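Local coordinates for heme-binding protein A / AI-2 binding protein A (Helicobacter pylori SS1, PDB 6OFQ) that probably acts as the periplasmic substrate-binding component of a peptide ABC transporter, and binds the peptide STSA in this crystal structure, at residues Ala138-Tyr143 against Ala450-Asn455; Glu145-Ser150 against Leu179-Leu184; Arg132-Gly137 against Asp202-Lys207. All blocks are in the same frame, centred on the assembly; numbering follows the deposited sequence. Where two conformers were deposited one is given.

Interaction 1. Residues Ala138-Tyr143 against Ala450-Asn455; sequences AKSYKY and AIPTQN
P452, joined to I451 by a cis peptide bond, meets S140 and K142 chiefly through its ring and two waters. Its carbonyl O accepts from both waters: water 1 lies 2.8 Å from P452 O and continues to S140 OG, while water 2 lies 2.9 Å from P452 O and also donates to K142 O. The direct contacts are looser. S140 OG stands trans to its own backbone N (chi1 179°), and from there it approaches P452 CD at 3.8 Å. The extended chain of K142 passes the proline ring at about a right angle, with K142 CE 4.2 Å from P452 CG. Farther along, Q454 brings NE2 over one face of the Y143 ring, 3.7 Å above its plane and offset toward the rim, with amide and ring planes 80° apart. The hydroxyl of Y143 hydrogen-bonds D431. T453 OG1 accepts from N455 N, an ST turn within the loop after helix 445-449; this loop lies against the start of helix 142-147, where Y141 is the N-cap residue. With waters supplying the polar links and few close side-chain contacts, the chemistry implies a hydrated junction in which P452 O is satisfied twice by solvent.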
loop_
_atom_site.group_PDB
_atom_site.type_symbol
_atom_site.label_atom_id
_atom_site.label_comp_id
_atom_site.label_asym_id
_atom_site.label_seq_id
_atom_site.Cartn_x
_atom_site.Cartn_y
_atom_site.Cartn_z
ATOM N N ALA A 138 11.674 -14.201 10.986
ATOM C CA ALA A 138 11.622 -12.942 10.243
ATOM C C ALA A 138 10.191 -12.418 10.145
ATOM O O ALA A 138 10.104 -11.195 9.956
ATOM C CB ALA A 138 12.219 -13.050 8.845
ATOM N N LYS A 139 9.143 -13.222 10.379
ATOM C CA LYS A 139 7.768 -12.651 10.237
ATOM C C LYS A 139 7.519 -11.538 11.255
ATOM O O LYS A 139 7.880 -11.629 12.445
ATOM C CB LYS A 139 6.652 -13.686 10.350
ATOM C CG LYS A 139 6.644 -14.755 9.268
ATOM C CD LYS A 139 5.654 -15.862 9.525
ATOM C CE LYS A 139 5.221 -16.661 8.315
ATOM N NZ LYS A 139 6.406 -17.410 7.842
ATOM N N SER A 140 6.908 -10.481 10.738
ATOM C CA SER A 140 6.667 -9.305 11.531
ATOM C C SER A 140 5.326 -8.688 11.126
ATOM O O SER A 140 4.977 -8.631 9.938
ATOM C CB SER A 140 7.730 -8.263 11.277
ATOM O OG SER A 140 7.451 -7.109 12.049
ATOM N N TYR A 141 4.599 -8.158 12.121
ATOM C CA TYR A 141 3.349 -7.426 11.888
ATOM C C TYR A 141 3.676 -5.978 11.657
ATOM O O TYR A 141 3.514 -5.129 12.524
ATOM C CB TYR A 141 2.407 -7.651 13.093
ATOM C CG TYR A 141 1.952 -9.112 13.242
ATOM C CD1 TYR A 141 1.177 -9.739 12.275
ATOM C CD2 TYR A 141 2.246 -9.851 14.411
ATOM C CE1 TYR A 141 0.780 -11.067 12.366
ATOM C CE2 TYR A 141 1.740 -11.143 14.563
ATOM C CZ TYR A 141 1.042 -11.748 13.552
ATOM O OH TYR A 141 0.641 -13.061 13.688
ATOM N N LYS A 142 4.116 -5.716 10.426
ATOM C CA LYS A 142 4.730 -4.454 10.087
ATOM C C LYS A 142 3.855 -3.232 10.168
ATOM O O LYS A 142 4.248 -2.213 10.769
ATOM C CB LYS A 142 5.419 -4.485 8.686
ATOM C CG LYS A 142 6.598 -5.465 8.576
ATOM C CD LYS A 142 7.002 -5.694 7.109
ATOM C CE LYS A 142 7.785 -6.943 6.725
ATOM N NZ LYS A 142 8.275 -6.841 5.318
ATOM N N TYR A 143 2.659 -3.264 9.584
ATOM C CA TYR A 143 1.753 -2.157 9.723
ATOM C C TYR A 143 1.429 -1.944 11.180
ATOM O O TYR A 143 1.326 -0.779 11.584
ATOM C CB TYR A 143 0.458 -2.380 8.957
ATOM C CG TYR A 143 0.391 -1.796 7.536
ATOM C CD1 TYR A 143 0.073 -0.465 7.385
ATOM C CD2 TYR A 143 0.476 -2.576 6.392
ATOM C CE1 TYR A 143 -0.086 0.120 6.137
ATOM C CE2 TYR A 143 0.305 -2.031 5.120
ATOM C CZ TYR A 143 -0.013 -0.688 5.035
ATOM O OH TYR A 143 -0.262 -0.192 3.770
ATOM N N ALA A 450 9.805 1.187 14.532
ATOM C CA ALA A 450 9.530 -0.188 14.194
ATOM C C ALA A 450 10.621 -0.773 13.300
ATOM O O ALA A 450 11.107 -0.067 12.407
ATOM C CB ALA A 450 8.137 -0.292 13.538
ATOM N N ILE A 451 11.019 -2.008 13.535
ATOM C CA ILE A 451 11.970 -2.677 12.646
ATOM C C ILE A 451 11.351 -4.005 12.292
ATOM O O ILE A 451 11.032 -4.800 13.199
ATOM C CB ILE A 451 13.277 -3.016 13.397
ATOM C CG1 ILE A 451 13.991 -1.752 13.839
ATOM C CG2 ILE A 451 14.164 -3.874 12.508
ATOM C CD1 ILE A 451 14.989 -2.105 14.949
ATOM N N PRO A 452 11.137 -4.314 11.017
ATOM C CA PRO A 452 11.408 -3.456 9.872
ATOM C C PRO A 452 10.493 -2.232 9.884
ATOM O O PRO A 452 9.410 -2.269 10.501
ATOM C CB PRO A 452 11.033 -4.340 8.692
ATOM C CG PRO A 452 10.936 -5.754 9.168
ATOM C CD PRO A 452 10.671 -5.663 10.630
ATOM N N THR A 453 10.913 -1.232 9.105
ATOM C CA THR A 453 10.257 0.058 9.056
ATOM C C THR A 453 9.640 0.362 7.691
ATOM O O THR A 453 10.153 -0.100 6.693
ATOM C CB THR A 453 11.228 1.201 9.396
ATOM O OG1 THR A 453 10.486 2.377 9.653
ATOM C CG2 THR A 453 12.306 1.424 8.334
ATOM N N GLN A 454 8.605 1.218 7.718
ATOM C CA GLN A 454 8.109 1.877 6.512
ATOM C C GLN A 454 8.540 3.327 6.387
ATOM O O GLN A 454 8.287 3.949 5.342
ATOM C CB GLN A 454 6.571 1.836 6.477
ATOM C CG GLN A 454 6.082 0.399 6.682
ATOM C CD GLN A 454 4.676 0.144 6.174
ATOM O OE1 GLN A 454 4.512 -0.087 4.983
ATOM N NE2 GLN A 454 3.706 0.390 7.008
ATOM N N ASN A 455 9.301 3.790 7.371
ATOM C CA ASN A 455 9.858 5.139 7.321
ATOM C C ASN A 455 11.291 4.972 6.781
ATOM O O ASN A 455 12.303 4.903 7.508
ATOM C CB ASN A 455 9.812 5.777 8.707
ATOM C CG ASN A 455 10.310 7.198 8.768
ATOM O OD1 ASN A 455 11.068 7.643 7.903
ATOM N ND2 ASN A 455 9.919 7.935 9.798
HETATM O O HOH W 1 7.800 -3.987 11.949
HETATM O O HOH W 2 6.803 -1.069 10.248
#

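Interaction 2. Residues Glu145-Ser150 against Leu179-Leu184; sequences EGMGMS and LGMDFL
F183 makes a Met-aromatic contact with M147, beside a Schellman motif in which G148, at positive phi, ends helix 142-147. The evidence for the contact is a distance of 4.5 Å from M147 SD to the centroid of the F183 ring, 51° off the ring normal, an oblique approach. Traced outward, the F183 side chain begins at CB, which rests against Y143 CB. The first torsion (chi1 81°) wedges CG between the backbone N and the carbonyl carbon, a hindered choice that turns the ring toward the two methionines; CG too packs against Y143 CB. On the next pair of ring atoms, F183 CD1 meets M181 CE at 4.1 Å and CD2 lies against the L184 side chain. F183 CE1 then touches M147 SD at 3.7 Å, and F183 CE2 approaches M149 CG at 4.1 Å. At the tip, CZ is shared: M147 SD reaches it obliquely, whereas M149 CG arrives at the ring edge, near the ring plane. The two faces are occupied as well. L184 CG stands 3.5 Å above the F183 ring plane, over its centre, and Y143 covers the opposite face, its own ring about 10° from parallel. This apolar cluster pins the 3-10 turn at 182-183 to the junction of helices 142-147 and 149-152. M181 CE also packs against M147 SD, at 4.1 Å. Beyond the ring, M149, bent at chi2 and chi3, meets L184 tip to tip, M149 CE lying 4.0 Å from L184 CD1.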
loop_
_atom_site.group_PDB
_atom_site.type_symbol
_atom_site.label_atom_id
_atom_site.label_comp_id
_atom_site.label_asym_id
_atom_site.label_seq_id
_atom_site.Cartn_x
_atom_site.Cartn_y
_atom_site.Cartn_z
ATOM N N GLU A 145 2.918 -2.600 13.998
ATOM C CA GLU A 145 4.041 -1.992 14.690
ATOM C C GLU A 145 4.317 -0.573 14.281
ATOM O O GLU A 145 4.399 0.355 15.090
ATOM C CB GLU A 145 5.303 -2.858 14.590
ATOM C CG GLU A 145 5.182 -4.182 15.326
ATOM C CD GLU A 145 4.853 -3.975 16.793
ATOM O OE1 GLU A 145 5.564 -3.221 17.488
ATOM O OE2 GLU A 145 3.786 -4.471 17.216
ATOM N N GLY A 146 4.357 -0.361 12.971
ATOM C CA GLY A 146 4.602 0.942 12.421
ATOM C C GLY A 146 3.669 2.046 12.824
ATOM O O GLY A 146 4.016 3.227 13.025
ATOM N N MET A 147 2.390 1.662 12.760
ATOM C CA MET A 147 1.319 2.575 13.134
ATOM C C MET A 147 1.166 2.818 14.658
ATOM O O MET A 147 0.374 3.657 15.100
ATOM C CB MET A 147 -0.019 2.117 12.524
ATOM C CG MET A 147 -0.052 2.228 11.004
ATOM S SD MET A 147 -1.530 1.539 10.244
ATOM C CE MET A 147 -2.872 2.450 10.993
ATOM N N GLY A 148 1.768 1.967 15.462
ATOM C CA GLY A 148 1.616 2.033 16.914
ATOM C C GLY A 148 0.231 1.631 17.359
ATOM O O GLY A 148 -0.321 2.195 18.309
ATOM N N MET A 149 -0.342 0.637 16.707
ATOM C CA MET A 149 -1.680 0.183 17.090
ATOM C C MET A 149 -1.778 -0.301 18.555
ATOM O O MET A 149 -2.857 -0.151 19.172
ATOM C CB MET A 149 -2.115 -0.928 16.152
ATOM C CG MET A 149 -2.451 -0.452 14.735
ATOM S SD MET A 149 -3.931 0.541 14.590
ATOM C CE MET A 149 -5.126 -0.761 14.829
ATOM N N SER A 150 -0.684 -0.825 19.090
ATOM C CA SER A 150 -0.739 -1.231 20.501
ATOM C C SER A 150 -0.772 -0.047 21.446
ATOM O O SER A 150 -1.167 -0.295 22.593
ATOM C CB SER A 150 0.489 -2.072 20.846
ATOM O OG SER A 150 0.436 -3.332 20.182
ATOM N N LEU A 179 -9.619 0.294 10.246
ATOM C CA LEU A 179 -10.236 -1.029 10.363
ATOM C C LEU A 179 -10.612 -1.578 9.020
ATOM O O LEU A 179 -10.965 -2.763 8.930
ATOM C CB LEU A 179 -11.494 -1.005 11.277
ATOM C CG LEU A 179 -11.172 -0.525 12.680
ATOM C CD1 LEU A 179 -12.518 -0.536 13.433
ATOM C CD2 LEU A 179 -10.176 -1.423 13.323
ATOM N N GLY A 180 -10.579 -0.818 7.921
ATOM C CA GLY A 180 -10.749 -1.281 6.547
ATOM C C GLY A 180 -9.464 -1.674 5.900
ATOM O O GLY A 180 -9.526 -2.135 4.755
ATOM N N MET A 181 -8.326 -1.521 6.555
ATOM C CA MET A 181 -7.017 -1.794 5.931
ATOM C C MET A 181 -6.710 -3.302 5.914
ATOM O O MET A 181 -7.052 -4.008 6.863
ATOM C CB MET A 181 -5.923 -0.999 6.598
ATOM C CG MET A 181 -6.089 0.484 6.378
ATOM S SD MET A 181 -4.931 1.531 7.251
ATOM C CE MET A 181 -3.367 0.889 6.636
ATOM N N ASP A 182 -5.910 -3.694 4.918
ATOM C CA ASP A 182 -5.616 -5.094 4.675
ATOM C C ASP A 182 -4.980 -5.804 5.901
ATOM O O ASP A 182 -5.288 -6.981 6.113
ATOM C CB ASP A 182 -4.692 -5.172 3.479
ATOM C CG ASP A 182 -5.326 -4.634 2.215
ATOM O OD1 ASP A 182 -5.343 -3.396 2.101
ATOM O OD2 ASP A 182 -5.823 -5.417 1.392
ATOM N N PHE A 183 -4.148 -5.107 6.659
ATOM C CA PHE A 183 -3.484 -5.766 7.785
ATOM C C PHE A 183 -4.428 -6.200 8.872
ATOM O O PHE A 183 -4.044 -7.001 9.726
ATOM C CB PHE A 183 -2.288 -4.936 8.294
ATOM C CG PHE A 183 -2.671 -3.793 9.215
ATOM C CD1 PHE A 183 -3.213 -2.588 8.791
ATOM C CD2 PHE A 183 -2.485 -3.931 10.588
ATOM C CE1 PHE A 183 -3.466 -1.523 9.633
ATOM C CE2 PHE A 183 -2.727 -2.872 11.439
ATOM C CZ PHE A 183 -3.283 -1.684 10.999
ATOM N N LEU A 184 -5.632 -5.619 8.872
ATOM C CA LEU A 184 -6.654 -5.956 9.846
ATOM C C LEU A 184 -7.703 -6.875 9.274
ATOM O O LEU A 184 -8.838 -6.965 9.788
ATOM C CB LEU A 184 -7.241 -4.685 10.454
ATOM C CG LEU A 184 -6.217 -3.885 11.227
ATOM C CD1 LEU A 184 -6.846 -2.568 11.690
ATOM C CD2 LEU A 184 -5.567 -4.656 12.392
#

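Interaction 3. Residues Arg132-Gly137 against Asp202-Lys207; sequences RYYSPG and DELAKK
Y133 and Y134 close on L204 and A205 in a loop-to-loop contact of the type II periplasmic binding protein fold: the loop from helix 116-127 to helix 142-147 meets the one from helix 189-197 to strand 214-220, where a 3-10 segment runs to L204. The apolar contacts centre on L204. Its CD2 approaches Y133 CE2 at 3.5 Å, obliquely to that ring, and Y134 CZ lies 4.0 Å from L204 CD2, the two side chains crossing at about a right angle. With CG trans to the backbone N (chi1 -170°), L204 CD2 touches both Y133 CE2 and Y134 OH. The Y134 hydroxyl also makes a van der Waals approach to A205, OH to CB 3.6 Å. The rings pack on each other, with Y133 CD2 over the centre of the Y134 face.

Both hydroxyls hydrogen-bond to residues beyond the two segments, Y133 OH to A192 O and Y134 OH to D45 OD2. Between the segments, water 3 accepts from S135 N and donates to D202 OD1, 2.9 Å from the latter. It lies at the edge of the Y134 ring, in its plane. The D202 carboxylate is inclined only 23° to that ring.

Within 202-207, E203 O accepts from both K206 N and K207 N. Within 132-137, R132 NE donates to Y134 O from above the carbonyl plane. R132 NH2 reaches S135 O at 2.9 Å, with an N-H...O angle of 154° and the oxygen in the guanidinium plane.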
loop_
_atom_site.group_PDB
_atom_site.type_symbol
_atom_site.label_atom_id
_atom_site.label_comp_id
_atom_site.label_asym_id
_atom_site.label_seq_id
_atom_site.Cartn_x
_atom_site.Cartn_y
_atom_site.Cartn_z
ATOM N N ARG A 132 1.487 -14.077 19.208
ATOM C CA ARG A 132 1.978 -13.865 17.846
ATOM C C ARG A 132 1.635 -14.967 16.852
ATOM O O ARG A 132 1.621 -14.708 15.620
ATOM C CB ARG A 132 3.496 -13.639 17.902
ATOM C CG ARG A 132 4.304 -14.050 16.690
ATOM C CD ARG A 132 5.764 -14.101 17.113
ATOM N NE ARG A 132 6.484 -14.492 15.929
ATOM C CZ ARG A 132 6.949 -13.672 15.001
ATOM N NH1 ARG A 132 6.794 -12.364 15.129
ATOM N NH2 ARG A 132 7.577 -14.152 13.942
ATOM N N TYR A 133 1.493 -16.197 17.358
ATOM C CA TYR A 133 1.116 -17.398 16.606
ATOM C C TYR A 133 2.312 -18.008 15.892
ATOM O O TYR A 133 2.716 -19.157 16.189
ATOM C CB TYR A 133 -0.072 -17.159 15.665
ATOM C CG TYR A 133 -0.510 -18.395 14.922
ATOM C CD1 TYR A 133 -1.358 -19.308 15.549
ATOM C CD2 TYR A 133 -0.081 -18.615 13.609
ATOM C CE1 TYR A 133 -1.784 -20.446 14.849
ATOM C CE2 TYR A 133 -0.482 -19.762 12.911
ATOM C CZ TYR A 133 -1.303 -20.677 13.571
ATOM O OH TYR A 133 -1.806 -21.755 12.871
ATOM N N TYR A 134 2.875 -17.274 14.939
ATOM C CA TYR A 134 4.039 -17.710 14.185
ATOM C C TYR A 134 5.231 -17.851 15.124
ATOM O O TYR A 134 5.357 -17.190 16.123
ATOM C CB TYR A 134 4.374 -16.747 13.072
ATOM C CG TYR A 134 3.240 -16.631 12.081
ATOM C CD1 TYR A 134 2.965 -17.647 11.201
ATOM C CD2 TYR A 134 2.552 -15.446 11.923
ATOM C CE1 TYR A 134 1.959 -17.586 10.251
ATOM C CE2 TYR A 134 1.496 -15.380 11.017
ATOM C CZ TYR A 134 1.265 -16.395 10.125
ATOM O OH TYR A 134 0.268 -16.328 9.205
ATOM N N SER A 135 6.082 -18.801 14.758
ATOM C CA SER A 135 7.338 -18.969 15.470
ATOM C C SER A 135 8.179 -17.728 15.430
ATOM O O SER A 135 8.081 -16.935 14.479
ATOM C CB SER A 135 8.195 -20.057 14.809
ATOM O OG SER A 135 7.495 -21.236 15.136
ATOM N N PRO A 136 9.023 -17.579 16.449
ATOM C CA PRO A 136 10.032 -16.542 16.273
ATOM C C PRO A 136 10.761 -16.701 14.923
ATOM O O PRO A 136 11.004 -17.788 14.380
ATOM C CB PRO A 136 10.906 -16.685 17.535
ATOM C CG PRO A 136 10.068 -17.469 18.505
ATOM C CD PRO A 136 9.233 -18.395 17.664
ATOM N N GLY A 137 10.965 -15.572 14.260
ATOM C CA GLY A 137 11.616 -15.591 12.967
ATOM C C GLY A 137 11.417 -14.257 12.292
ATOM O O GLY A 137 11.059 -13.285 12.945
ATOM N N ASP A 202 3.076 -22.139 9.745
ATOM C CA ASP A 202 3.445 -21.293 8.625
ATOM C C ASP A 202 2.496 -21.357 7.448
ATOM O O ASP A 202 2.491 -20.439 6.598
ATOM C CB ASP A 202 4.870 -21.593 8.181
ATOM C CG ASP A 202 5.903 -21.074 9.163
ATOM O OD1 ASP A 202 5.700 -20.043 9.845
ATOM O OD2 ASP A 202 7.010 -21.675 9.165
ATOM N N GLU A 203 1.694 -22.399 7.354
ATOM C CA GLU A 203 0.752 -22.505 6.284
ATOM C C GLU A 203 -0.399 -21.477 6.352
ATOM O O GLU A 203 -1.124 -21.247 5.375
ATOM C CB GLU A 203 0.151 -23.895 6.131
ATOM C CG GLU A 203 1.170 -24.907 5.596
ATOM C CD GLU A 203 0.543 -26.223 5.168
ATOM O OE1 GLU A 203 1.405 -27.080 4.881
ATOM O OE2 GLU A 203 -0.688 -26.460 5.171
ATOM N N LEU A 204 -0.561 -20.842 7.519
ATOM C CA LEU A 204 -1.583 -19.779 7.650
ATOM C C LEU A 204 -1.288 -18.656 6.653
ATOM O O LEU A 204 -2.239 -17.992 6.214
ATOM C CB LEU A 204 -1.588 -19.241 9.080
ATOM C CG LEU A 204 -2.771 -18.294 9.463
ATOM C CD1 LEU A 204 -4.102 -19.020 9.338
ATOM C CD2 LEU A 204 -2.486 -17.723 10.857
ATOM N N ALA A 205 -0.011 -18.500 6.355
ATOM C CA ALA A 205 0.428 -17.432 5.415
ATOM C C ALA A 205 0.735 -17.944 4.020
ATOM O O ALA A 205 1.219 -17.173 3.166
ATOM C CB ALA A 205 1.658 -16.791 5.959
ATOM N N LYS A 206 0.358 -19.197 3.739
ATOM C CA LYS A 206 0.582 -19.833 2.428
ATOM C C LYS A 206 -0.664 -20.398 1.773
ATOM O O LYS A 206 -0.813 -20.322 0.530
ATOM C CB LYS A 206 1.576 -20.997 2.551
ATOM C CG LYS A 206 2.953 -20.493 2.951
ATOM C CD LYS A 206 3.987 -21.616 3.054
ATOM C CE LYS A 206 5.385 -21.016 3.174
ATOM N NZ LYS A 206 5.889 -20.990 4.579
ATOM N N LYS A 207 -1.570 -20.876 2.617
ATOM C CA LYS A 207 -2.777 -21.549 2.146
ATOM C C LYS A 207 -3.933 -20.894 2.907
ATOM O O LYS A 207 -4.318 -21.342 3.987
ATOM C CB LYS A 207 -2.654 -23.067 2.394
ATOM C CG LYS A 207 -1.629 -23.723 1.476
ATOM C CD LYS A 207 -1.437 -25.182 1.864
ATOM C CE LYS A 207 -0.307 -25.730 1.000
ATOM N NZ LYS A 207 0.209 -27.083 1.391
HETATM O O HOH W 3 5.242 -20.561 12.610
#

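Overall arrangement
From the N terminus, helix 116-127 leads into 132-137, 138-143 and 145-150, which enter interactions 3, 1 and 2 in turn. Interaction 2 closes first, bringing the loop after helix 175-178 to helices 142-147 and 149-152. Interaction 3 closes next, at 202-207, joining the loops before helix 142-147 and before strand 214-220; it encloses interaction 2. Interaction 1 closes last, bringing the loop after helix 445-449 to the start of helix 142-147, and it encloses interaction 2 but crosses interaction 3. Interactions 1 and 3 are linked by Y141 OH to R132 O and R132 NH2 to K139 O; interactions 1 and 2 share helix 142-147. Interactions 2 and 3 do not touch.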